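SsfS6 (Streptomyces sp. SF2575, PDB 4FZR) belongs to the GT-B clan, related to the erythromycin biosynthesis protein CIII family, and is built from two parallel-sheet domains that face each other. Local coordinates at residues A[153-157]-A[331-335]; A[185-190]-A[201-205]. All coordinates share one frame; numbering follows the deposited sequence.

Contact 1 of 2, residues A[153-157]-A[331-335]; sequences RLASP and EVWDS
The guanidinium of Arg153 and the carboxylate of Glu331 lie almost parallel, their planes 2° apart, yet they meet through a single oxygen at the guanidinium edge. The pair illustrates how the two Rossmann-like halves of a GT-B fold meet: the loop after strand 147-150 of one half touches the start of helix 333-341 of the other. Glu331 OE2 receives Arg153 NE at 3.0 Å and, more weakly, NH2 at 3.2 Å. The oxygen lies somewhat out of the guanidinium plane, and NE reaches it on its anti side with an N-H...O angle of 137°, far from straight; with the weak NH2 bond, two nitrogens share one oxygen. Two further partners fix the flat groups: NH1 forms a salt bridge with Glu130, and Tyr104 OH is hydrogen-bonded to Glu331 OE1. Phe28 and His310 also pack against Arg153.

Glu331 CG stands between its own backbone N and carbonyl carbon (chi1 64°), and from there the chain runs extended to its carboxylate.

Beyond the ion pair small groups pack closely: Leu154 lays its CB against Ser335 CB at 3.6 Å, while Ala155 CB presses on Asp334 CB. The Pro157 ring and the Asp334 side chain approach from opposite directions, CG of the ring coming to 3.4 Å from OD2. Ser335 OG turns back within its own segment to Val332 O, at 2.7 Å, which occupies the hydroxyl and fixes its rotation. Between the two backbones a water bridges the carbonyls, donating to Ala155 O at 2.5 Å and to Glu331 O at 2.8 Å, and weakly accepting from Ser335 N.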
ATOM      1  N   ARG A 153      17.098  -5.352  -9.214  1.00 32.26           N
ATOM      2  CA  ARG A 153      17.574  -5.623 -10.568  1.00 33.38           C
ATOM      3  C   ARG A 153      17.845  -7.110 -10.747  1.00 36.90           C
ATOM      4  O   ARG A 153      18.159  -7.812  -9.782  1.00 33.11           O
ATOM      5  CB  ARG A 153      18.866  -4.846 -10.829  1.00 32.43           C
ATOM      6  CG  ARG A 153      18.718  -3.346 -10.658  1.00 34.80           C
ATOM      7  CD  ARG A 153      20.052  -2.613 -10.683  1.00 36.25           C
ATOM      8  NE  ARG A 153      19.868  -1.174 -10.497  1.00 37.15           N
ATOM      9  CZ  ARG A 153      19.689  -0.589  -9.316  1.00 41.74           C
ATOM     10  NH1 ARG A 153      19.671  -1.315  -8.206  1.00 45.82           N
ATOM     11  NH2 ARG A 153      19.525   0.725  -9.238  1.00 33.89           N
ATOM     12  N   LEU A 154      17.723  -7.590 -11.980  1.00 38.31           N
ATOM     13  CA  LEU A 154      18.103  -8.960 -12.292  1.00 38.05           C
ATOM     14  C   LEU A 154      19.592  -9.122 -12.046  1.00 27.45           C
ATOM     15  O   LEU A 154      20.037 -10.122 -11.483  1.00 34.82           O
ATOM     16  CB  LEU A 154      17.795  -9.293 -13.749  1.00 35.59           C
ATOM     17  CG  LEU A 154      16.394  -9.796 -14.096  1.00 40.95           C
ATOM     18  CD1 LEU A 154      16.324 -10.114 -15.581  1.00 48.15           C
ATOM     19  CD2 LEU A 154      16.034 -11.024 -13.279  1.00 31.03           C
ATOM     20  N   ALA A 155      20.358  -8.124 -12.472  1.00 37.54           N
ATOM     21  CA  ALA A 155      21.803  -8.142 -12.304  1.00 43.96           C
ATOM     22  C   ALA A 155      22.299  -6.766 -11.884  1.00 42.82           C
ATOM     23  O   ALA A 155      22.014  -5.760 -12.535  1.00 43.98           O
ATOM     24  CB  ALA A 155      22.476  -8.579 -13.589  1.00 42.66           C
ATOM     25  N   SER A 156      23.037  -6.730 -10.781  1.00 38.37           N
ATOM     26  CA  SER A 156      23.567  -5.481 -10.255  1.00 52.77           C
ATOM     27  C   SER A 156      25.092  -5.532 -10.203  1.00 54.03           C
ATOM     28  O   SER A 156      25.667  -6.056  -9.246  1.00 47.26           O
ATOM     29  CB  SER A 156      22.997  -5.213  -8.858  1.00 47.66           C
ATOM     30  OG  SER A 156      21.581  -5.143  -8.894  1.00 44.83           O
ATOM     31  N   PRO A 157      25.754  -4.990 -11.238  1.00 48.86           N
ATOM     32  CA  PRO A 157      27.219  -4.944 -11.293  1.00 44.44           C
ATOM     33  C   PRO A 157      27.845  -4.484  -9.979  1.00 55.13           C
ATOM     34  O   PRO A 157      27.433  -3.461  -9.428  1.00 55.07           O
ATOM     35  CB  PRO A 157      27.490  -3.909 -12.384  1.00 49.76           C
ATOM     36  CG  PRO A 157      26.316  -4.008 -13.292  1.00 50.03           C
ATOM     37  CD  PRO A 157      25.136  -4.385 -12.434  1.00 46.82           C
ATOM     38  N   GLU A 331      23.008   0.537 -16.859  1.00 67.07           N
ATOM     39  CA  GLU A 331      22.950  -0.383 -15.724  1.00 65.67           C
ATOM     40  C   GLU A 331      21.915  -1.495 -15.918  1.00 57.47           C
ATOM     41  O   GLU A 331      21.811  -2.405 -15.092  1.00 55.99           O
ATOM     42  CB  GLU A 331      22.657   0.380 -14.428  1.00 59.43           C
ATOM     43  CG  GLU A 331      21.305   1.066 -14.391  1.00 51.81           C
ATOM     44  CD  GLU A 331      21.072   1.806 -13.090  1.00 43.30           C
ATOM     45  OE1 GLU A 331      20.948   3.048 -13.130  1.00 51.75           O
ATOM     46  OE2 GLU A 331      21.014   1.145 -12.032  1.00 46.51           O
ATOM     47  N   VAL A 332      21.153  -1.416 -17.005  1.00 58.24           N
ATOM     48  CA  VAL A 332      20.149  -2.431 -17.316  1.00 54.40           C
ATOM     49  C   VAL A 332      20.655  -3.398 -18.381  1.00 54.10           C
ATOM     50  O   VAL A 332      19.991  -4.382 -18.698  1.00 51.31           O
ATOM     51  CB  VAL A 332      18.818  -1.798 -17.803  1.00 50.02           C
ATOM     52  CG1 VAL A 332      18.520  -0.521 -17.031  1.00 50.08           C
ATOM     53  CG2 VAL A 332      18.849  -1.514 -19.303  1.00 44.54           C
ATOM     54  N   TRP A 333      21.831  -3.107 -18.930  1.00 52.36           N
ATOM     55  CA  TRP A 333      22.435  -3.951 -19.956  1.00 61.23           C
ATOM     56  C   TRP A 333      22.565  -5.403 -19.498  1.00 60.46           C
ATOM     57  O   TRP A 333      22.238  -6.328 -20.242  1.00 47.60           O
ATOM     58  CB  TRP A 333      23.821  -3.418 -20.340  1.00 61.50           C
ATOM     59  CG  TRP A 333      23.795  -2.220 -21.243  1.00 64.53           C
ATOM     60  CD1 TRP A 333      22.706  -1.692 -21.874  1.00 61.30           C
ATOM     61  CD2 TRP A 333      24.910  -1.400 -21.616  1.00 70.17           C
ATOM     62  NE1 TRP A 333      23.074  -0.598 -22.617  1.00 68.77           N
ATOM     63  CE2 TRP A 333      24.421  -0.396 -22.476  1.00 76.85           C
ATOM     64  CE3 TRP A 333      26.276  -1.417 -21.308  1.00 73.95           C
ATOM     65  CZ2 TRP A 333      25.248   0.582 -23.030  1.00 69.84           C
ATOM     66  CZ3 TRP A 333      27.095  -0.444 -21.860  1.00 70.29           C
ATOM     67  CH2 TRP A 333      26.577   0.541 -22.711  1.00 68.28           C
ATOM     68  N   ASP A 334      23.043  -5.590 -18.271  1.00 52.68           N
ATOM     69  CA  ASP A 334      23.318  -6.923 -17.742  1.00 52.48           C
ATOM     70  C   ASP A 334      22.053  -7.767 -17.608  1.00 53.77           C
ATOM     71  O   ASP A 334      22.086  -8.980 -17.814  1.00 46.26           O
ATOM     72  CB  ASP A 334      24.009  -6.820 -16.379  1.00 61.12           C
ATOM     73  CG  ASP A 334      25.443  -6.339 -16.484  1.00 70.41           C
ATOM     74  OD1 ASP A 334      25.789  -5.700 -17.501  1.00 68.98           O
ATOM     75  OD2 ASP A 334      26.224  -6.600 -15.544  1.00 71.49           O
ATOM     76  N   SER A 335      20.943  -7.127 -17.251  1.00 51.75           N
ATOM     77  CA  SER A 335      19.678  -7.835 -17.069  1.00 56.03           C
ATOM     78  C   SER A 335      19.076  -8.281 -18.402  1.00 47.80           C
ATOM     79  O   SER A 335      18.413  -9.318 -18.476  1.00 41.64           O
ATOM     80  CB  SER A 335      18.676  -6.970 -16.291  1.00 48.16           C
ATOM     81  OG  SER A 335      18.469  -5.710 -16.907  1.00 67.55           O
TER
HETATM   82  O   HOH W   1      21.220  -5.128 -14.765  1.00 48.45           O

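Contact 2 of 2, residues A[185-190]-A[201-205]; sequences LSIDVC and GTTKM
Asp188 OD1 is gripped from both faces of its carboxylate plane: Lys204 NZ, at 2.7 Å, approaches from one face and Cys190 N, at 3.0 Å, from the other. The second bond closes an Asx turn just where strand 185-188 ends. The lysine reaches this spot by a bend at its second torsion (chi2 -57°), after which the chain runs straight alongside Asp188, pointing the same way. Its ammonium also donates to Cys190 O and forms a further salt bridge with Glu195.

Alongside this cluster runs an ordinary parallel ladder at one edge of the seven-stranded parallel sheet of the N-terminal Rossmann-like domain, with 203-204 as its outermost strand within the chain. Ser186 O accepts from Thr203 N at 2.9 Å, Thr203 O takes Asp188 N, and Asp188 O takes Met205 N at 2.8 Å. Past the ladder a water joins Val189 O to Met205 O.

Ile187 and Thr203 share the sheet face that packs on helix 388-395, a C-terminal helix. There Ile187 CG2 meets Met205 CB at 3.5 Å, and the selenomethionine chain, bent at its third torsion (chi3 -78°), brings its CE back to Ile187 CD1, also at 3.5 Å. Nearer the start of strand 185-188, Leu185 CD2 crosses toward Thr203 OG1.

Two carboxylates, Asp188 and Glu195, and the carbonyl Cys190 O share the one ammonium, which would favour a protonated Lys204 and an ionised Asp188, and their pairing ties the turn at Cys190 to the edge strand.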
ATOM      1  N   LEU A 185      20.789  -8.336   6.152  1.00 37.75           N
ATOM      2  CA  LEU A 185      20.400  -9.205   5.050  1.00 26.72           C
ATOM      3  C   LEU A 185      20.780  -8.544   3.737  1.00 26.08           C
ATOM      4  O   LEU A 185      20.735  -7.322   3.615  1.00 28.24           O
ATOM      5  CB  LEU A 185      18.888  -9.430   5.049  1.00 39.69           C
ATOM      6  CG  LEU A 185      18.299 -10.610   5.817  1.00 45.36           C
ATOM      7  CD1 LEU A 185      16.833 -10.766   5.449  1.00 36.01           C
ATOM      8  CD2 LEU A 185      19.063 -11.888   5.521  1.00 43.00           C
ATOM      9  N   SER A 186      21.150  -9.352   2.754  1.00 29.13           N
ATOM     10  CA  SER A 186      21.350  -8.853   1.403  1.00 28.24           C
ATOM     11  C   SER A 186      20.465  -9.661   0.469  1.00 33.51           C
ATOM     12  O   SER A 186      20.708 -10.841   0.225  1.00 40.82           O
ATOM     13  CB  SER A 186      22.813  -8.950   0.982  1.00 34.38           C
ATOM     14  OG  SER A 186      22.971  -8.518  -0.361  1.00 31.19           O
ATOM     15  N   ILE A 187      19.435  -9.010  -0.056  1.00 28.15           N
ATOM     16  CA  ILE A 187      18.361  -9.714  -0.736  1.00 25.30           C
ATOM     17  C   ILE A 187      18.508  -9.665  -2.250  1.00 28.88           C
ATOM     18  O   ILE A 187      18.908  -8.650  -2.821  1.00 29.53           O
ATOM     19  CB  ILE A 187      16.998  -9.155  -0.300  1.00 21.42           C
ATOM     20  CG1 ILE A 187      16.895  -9.232   1.229  1.00 25.94           C
ATOM     21  CG2 ILE A 187      15.867  -9.913  -0.980  1.00 23.85           C
ATOM     22  CD1 ILE A 187      15.704  -8.537   1.818  1.00 23.51           C
ATOM     23  N   ASP A 188      18.188 -10.786  -2.885  1.00 24.13           N
ATOM     24  CA  ASP A 188      18.363 -10.950  -4.320  1.00 22.60           C
ATOM     25  C   ASP A 188      17.087 -11.512  -4.938  1.00 21.16           C
ATOM     26  O   ASP A 188      16.423 -12.361  -4.341  1.00 19.96           O
ATOM     27  CB  ASP A 188      19.537 -11.892  -4.587  1.00 32.51           C
ATOM     28  CG  ASP A 188      19.965 -11.894  -6.033  1.00 28.17           C
ATOM     29  OD1 ASP A 188      19.389 -12.671  -6.823  1.00 36.57           O
ATOM     30  OD2 ASP A 188      20.879 -11.116  -6.379  1.00 39.49           O
ATOM     31  N   VAL A 189      16.750 -11.044  -6.136  1.00 20.58           N
ATOM     32  CA  VAL A 189      15.479 -11.401  -6.765  1.00 20.57           C
ATOM     33  C   VAL A 189      15.654 -12.155  -8.089  1.00 21.67           C
ATOM     34  O   VAL A 189      14.674 -12.538  -8.728  1.00 17.95           O
ATOM     35  CB  VAL A 189      14.598 -10.148  -6.992  1.00 22.29           C
ATOM     36  CG1 VAL A 189      14.109  -9.593  -5.656  1.00 20.29           C
ATOM     37  CG2 VAL A 189      15.361  -9.083  -7.772  1.00 19.47           C
ATOM     38  N   CYS A 190      16.899 -12.384  -8.494  1.00 21.46           N
ATOM     39  CA  CYS A 190      17.163 -13.090  -9.743  1.00 26.80           C
ATOM     40  C   CYS A 190      16.823 -14.573  -9.590  1.00 24.92           C
ATOM     41  O   CYS A 190      17.197 -15.197  -8.596  1.00 22.67           O
ATOM     42  CB  CYS A 190      18.629 -12.923 -10.151  1.00 33.84           C
ATOM     43  SG  CYS A 190      19.046 -13.672 -11.741  1.00 33.49           S
ATOM     44  N   GLY A 201      26.360 -14.630  -0.328  1.00 55.13           N
ATOM     45  CA  GLY A 201      26.061 -14.078   0.981  1.00 41.53           C
ATOM     46  C   GLY A 201      24.680 -13.448   0.963  1.00 46.01           C
ATOM     47  O   GLY A 201      24.358 -12.595   1.790  1.00 44.29           O
ATOM     48  N   THR A 202      23.860 -13.884   0.011  1.00 42.75           N
ATOM     49  CA  THR A 202      22.562 -13.269  -0.223  1.00 40.35           C
ATOM     50  C   THR A 202      21.408 -14.210   0.097  1.00 41.35           C
ATOM     51  O   THR A 202      21.599 -15.401   0.336  1.00 42.36           O
ATOM     52  CB  THR A 202      22.426 -12.817  -1.686  1.00 45.75           C
ATOM     53  OG1 THR A 202      22.446 -13.962  -2.547  1.00 46.29           O
ATOM     54  CG2 THR A 202      23.564 -11.879  -2.058  1.00 41.16           C
ATOM     55  N   THR A 203      20.202 -13.652   0.094  1.00 39.70           N
ATOM     56  CA  THR A 203      18.994 -14.411   0.368  1.00 32.16           C
ATOM     57  C   THR A 203      18.012 -14.169  -0.765  1.00 29.21           C
ATOM     58  O   THR A 203      17.692 -13.024  -1.079  1.00 34.80           O
ATOM     59  CB  THR A 203      18.350 -13.972   1.700  1.00 31.27           C
ATOM     60  OG1 THR A 203      19.343 -13.942   2.734  1.00 37.70           O
ATOM     61  CG2 THR A 203      17.235 -14.918   2.100  1.00 31.72           C
ATOM     62  N   LYS A 204      17.545 -15.243  -1.393  1.00 29.36           N
ATOM     63  CA  LYS A 204      16.586 -15.117  -2.482  1.00 26.09           C
ATOM     64  C   LYS A 204      15.252 -14.587  -1.968  1.00 23.93           C
ATOM     65  O   LYS A 204      14.859 -14.867  -0.837  1.00 22.90           O
ATOM     66  CB  LYS A 204      16.364 -16.469  -3.166  1.00 22.28           C
ATOM     67  CG  LYS A 204      17.524 -16.946  -4.020  1.00 36.88           C
ATOM     68  CD  LYS A 204      17.873 -15.926  -5.086  1.00 31.44           C
ATOM     69  CE  LYS A 204      18.961 -16.435  -6.009  1.00 37.24           C
ATOM     70  NZ  LYS A 204      19.381 -15.402  -6.992  1.00 37.66           N
HETATM   71  N   MSE A 205      14.564 -13.822  -2.809  1.00 19.05           N
HETATM   72  CA  MSE A 205      13.215 -13.363  -2.506  1.00 22.81           C
HETATM   73  C   MSE A 205      12.391 -13.264  -3.783  1.00 19.85           C
HETATM   74  O   MSE A 205      12.882 -12.825  -4.820  1.00 17.69           O
HETATM   75  CB  MSE A 205      13.239 -11.995  -1.822  1.00 15.92           C
HETATM   76  CG  MSE A 205      11.863 -11.560  -1.305  1.00 28.51           C
HETATM   77 SE   MSE A 205      11.614  -9.629  -1.071  1.00 27.80          SE
HETATM   78  CE  MSE A 205      12.554  -9.334   0.567  1.00 19.78           C
TER
HETATM   79  O   HOH W   2      12.228 -13.229  -7.637  1.00 12.18           O

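Overall arrangement
Contact 1 joins the two halves of the GT-B protein, whereas contact 2 lies wholly within the N-terminal half and finishes one edge of its sheet. Their centres are about 15 Å apart, and along the chain contact 2 is nested inside the loop that contact 1 closes. They also touch directly: Leu154 O packs on Cys190 CB at 3.4 Å, and Arg153 O comes within 3.7 Å of Val189 CG2. The chain leaving strand 185-188 therefore lies against the loop that meets the C-terminal half. Strand 147-150, which leads to that loop, is also the neighbour of strand 185-188 in the sheet, with Ser151 bonded through its backbone to Ile187.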